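Long-range contact in beta-porphyranase A (Bacteroides plebeius, PDB 4AW7), which cleaves the sulfated red-seaweed polysaccharide porphyran at its beta-D-galactose-(1->4)-alpha-L-galactose-6-sulfate linkages, releasing mostly a disaccharide: residues 505-511 / 578-584. Numbering follows the deposited sequence.
Sequences ASLRMSI and VSSMILQ
S506, R508 and S510 form antiparallel hydrogen-bonded pairs with Q584, I582 and S580 on adjacent strands of the C-terminal beta-sandwich, one sheet face turned to strands 491-498 and 563-570, the other to helix 245-262. The ladder is regular up to S510 N to S580 O (2.9 Å); then a classic beta bulge sets S579 and S580 both against S510, where S510 O accepts S579 N at 2.8 Å, the donor lying above the carbonyl plane.

The sandwich face is apolar, as suits a buried interior. With chi2 at -79° and chi3 at -83°, M581 curls toward the neighbouring strand: its SD lies beside M509 CG (3.9 Å), and its CE meets L507 CD1 at 3.8 Å. With M581 cut back to an alanine, L507 and M509 would probably lose this flexible thioether, opening a gap beside F493 and I569.

The helix-side face is more polar. R508 lays its aliphatic stem alongside I582, and its guanidinium forms salt bridges with E248 and D252, joining the sandwich to helix 245-262 of the parallel-stranded barrel. A water bonded in the guanidinium plane to NH1 reaches Q584 OE1 weakly. Another water lies 2.8 Å from R508 O and also bonds the small hydroxyls S510 OG and S580 OG.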
loop_
_atom_site.group_PDB
_atom_site.type_symbol
_atom_site.label_atom_id
_atom_site.label_comp_id
_atom_site.label_asym_id
_atom_site.label_seq_id
_atom_site.Cartn_x
_atom_site.Cartn_y
_atom_site.Cartn_z
ATOM N N ALA A 505 3.402 -0.261 -23.227
ATOM C CA ALA A 505 3.265 -1.556 -22.575
ATOM C C ALA A 505 4.520 -1.881 -21.820
ATOM O O ALA A 505 5.615 -1.393 -22.132
ATOM C CB ALA A 505 2.962 -2.631 -23.622
ATOM N N SER A 506 4.340 -2.729 -20.812
ATOM C CA SER A 506 5.478 -3.239 -20.058
ATOM C C SER A 506 5.141 -4.587 -19.436
ATOM O O SER A 506 3.978 -4.915 -19.210
ATOM C CB SER A 506 5.911 -2.294 -18.979
ATOM O OG SER A 506 4.876 -2.129 -18.064
ATOM N N LEU A 507 6.200 -5.346 -19.163
ATOM C CA LEU A 507 6.110 -6.565 -18.380
ATOM C C LEU A 507 6.579 -6.252 -16.950
ATOM O O LEU A 507 7.661 -5.678 -16.759
ATOM C CB LEU A 507 7.035 -7.624 -18.991
ATOM C CG LEU A 507 7.244 -8.890 -18.159
ATOM C CD1 LEU A 507 6.001 -9.727 -18.047
ATOM C CD2 LEU A 507 8.428 -9.656 -18.752
ATOM N N ARG A 508 5.758 -6.627 -15.960
ATOM C CA ARG A 508 6.155 -6.545 -14.547
ATOM C C ARG A 508 6.627 -7.942 -14.176
ATOM O O ARG A 508 5.816 -8.847 -13.933
ATOM C CB ARG A 508 4.960 -6.154 -13.729
ATOM C CG ARG A 508 4.372 -4.801 -14.072
ATOM C CD ARG A 508 3.140 -4.481 -13.290
ATOM N NE ARG A 508 3.323 -4.410 -11.838
ATOM C CZ ARG A 508 3.685 -3.345 -11.170
ATOM N NH1 ARG A 508 3.913 -2.201 -11.757
ATOM N NH2 ARG A 508 3.784 -3.458 -9.847
ATOM N N MET A 509 7.953 -8.125 -14.161
ATOM C CA MET A 509 8.568 -9.428 -13.940
ATOM C C MET A 509 9.073 -9.487 -12.508
ATOM O O MET A 509 10.038 -8.778 -12.186
ATOM C CB MET A 509 9.733 -9.585 -14.922
ATOM C CG MET A 509 10.573 -10.803 -14.712
ATOM S SD MET A 509 11.979 -10.999 -15.799
ATOM C CE MET A 509 13.001 -9.642 -15.248
ATOM N N SER A 510 8.441 -10.312 -11.682
ATOM C CA SER A 510 8.865 -10.451 -10.289
ATOM C C SER A 510 9.627 -11.746 -10.108
ATOM O O SER A 510 9.138 -12.812 -10.526
ATOM C CB SER A 510 7.687 -10.336 -9.321
ATOM O OG SER A 510 7.065 -9.046 -9.342
ATOM N N ILE A 511 10.782 -11.599 -9.447
ATOM C CA ILE A 511 11.677 -12.734 -9.213
ATOM C C ILE A 511 12.152 -12.715 -7.773
ATOM O O ILE A 511 12.358 -11.666 -7.170
ATOM C CB ILE A 511 12.875 -12.765 -10.192
ATOM C CG1 ILE A 511 13.716 -11.511 -10.076
ATOM C CG2 ILE A 511 12.379 -12.979 -11.632
ATOM C CD1 ILE A 511 15.029 -11.532 -10.934
ATOM N N VAL A 578 10.454 -17.355 -10.597
ATOM C CA VAL A 578 9.658 -16.234 -11.124
ATOM C C VAL A 578 8.353 -16.274 -10.321
ATOM O O VAL A 578 7.565 -17.201 -10.419
ATOM C CB VAL A 578 9.366 -16.378 -12.617
ATOM C CG1 VAL A 578 8.518 -15.193 -13.085
ATOM C CG2 VAL A 578 10.654 -16.468 -13.421
ATOM N N SER A 579 8.122 -15.258 -9.482
ATOM C CA SER A 579 6.934 -15.256 -8.610
ATOM C C SER A 579 5.659 -14.845 -9.343
ATOM O O SER A 579 4.633 -15.475 -9.184
ATOM C CB SER A 579 7.189 -14.389 -7.379
ATOM O OG SER A 579 7.569 -13.081 -7.768
ATOM N N SER A 580 5.774 -13.803 -10.176
ATOM C CA SER A 580 4.602 -13.353 -10.947
ATOM C C SER A 580 5.075 -12.664 -12.216
ATOM O O SER A 580 6.161 -12.066 -12.282
ATOM C CB SER A 580 3.694 -12.424 -10.123
ATOM O OG SER A 580 4.352 -11.248 -9.682
ATOM N N MET A 581 4.182 -12.733 -13.210
ATOM C CA MET A 581 4.354 -12.086 -14.518
ATOM C C MET A 581 3.040 -11.423 -14.853
ATOM O O MET A 581 2.022 -12.073 -14.975
ATOM C CB MET A 581 4.729 -13.131 -15.578
ATOM C CG MET A 581 6.091 -13.779 -15.347
ATOM S SD MET A 581 7.465 -12.758 -15.874
ATOM C CE MET A 581 7.481 -13.165 -17.627
ATOM N N ILE A 582 3.106 -10.096 -15.005
ATOM C CA ILE A 582 1.907 -9.282 -15.246
ATOM C C ILE A 582 2.218 -8.352 -16.415
ATOM O O ILE A 582 3.266 -7.710 -16.434
ATOM C CB ILE A 582 1.543 -8.458 -13.991
ATOM C CG1 ILE A 582 1.185 -9.397 -12.835
ATOM C CG2 ILE A 582 0.372 -7.480 -14.273
ATOM C CD1 ILE A 582 1.135 -8.745 -11.462
ATOM N N LEU A 583 1.307 -8.277 -17.399
ATOM C CA LEU A 583 1.472 -7.315 -18.482
ATOM C C LEU A 583 0.672 -6.052 -18.158
ATOM O O LEU A 583 -0.497 -6.127 -17.806
ATOM C CB LEU A 583 1.009 -7.870 -19.837
ATOM C CG LEU A 583 1.915 -8.915 -20.461
ATOM C CD1 LEU A 583 1.279 -9.496 -21.698
ATOM C CD2 LEU A 583 3.266 -8.301 -20.792
ATOM N N GLN A 584 1.313 -4.900 -18.308
ATOM C CA GLN A 584 0.645 -3.605 -18.143
ATOM C C GLN A 584 0.534 -2.973 -19.530
ATOM O O GLN A 584 1.527 -2.900 -20.245
ATOM C CB GLN A 584 1.408 -2.682 -17.212
ATOM C CG GLN A 584 0.843 -1.281 -17.310
ATOM C CD GLN A 584 1.406 -0.328 -16.313
ATOM O OE1 GLN A 584 1.146 -0.477 -15.127
ATOM N NE2 GLN A 584 2.138 0.729 -16.794
HETATM O O HOH W 1 3.355 0.554 -19.529
HETATM O O HOH W 2 4.962 -9.055 -11.230
HETATM O O HOH W 3 3.677 -1.384 -14.420
#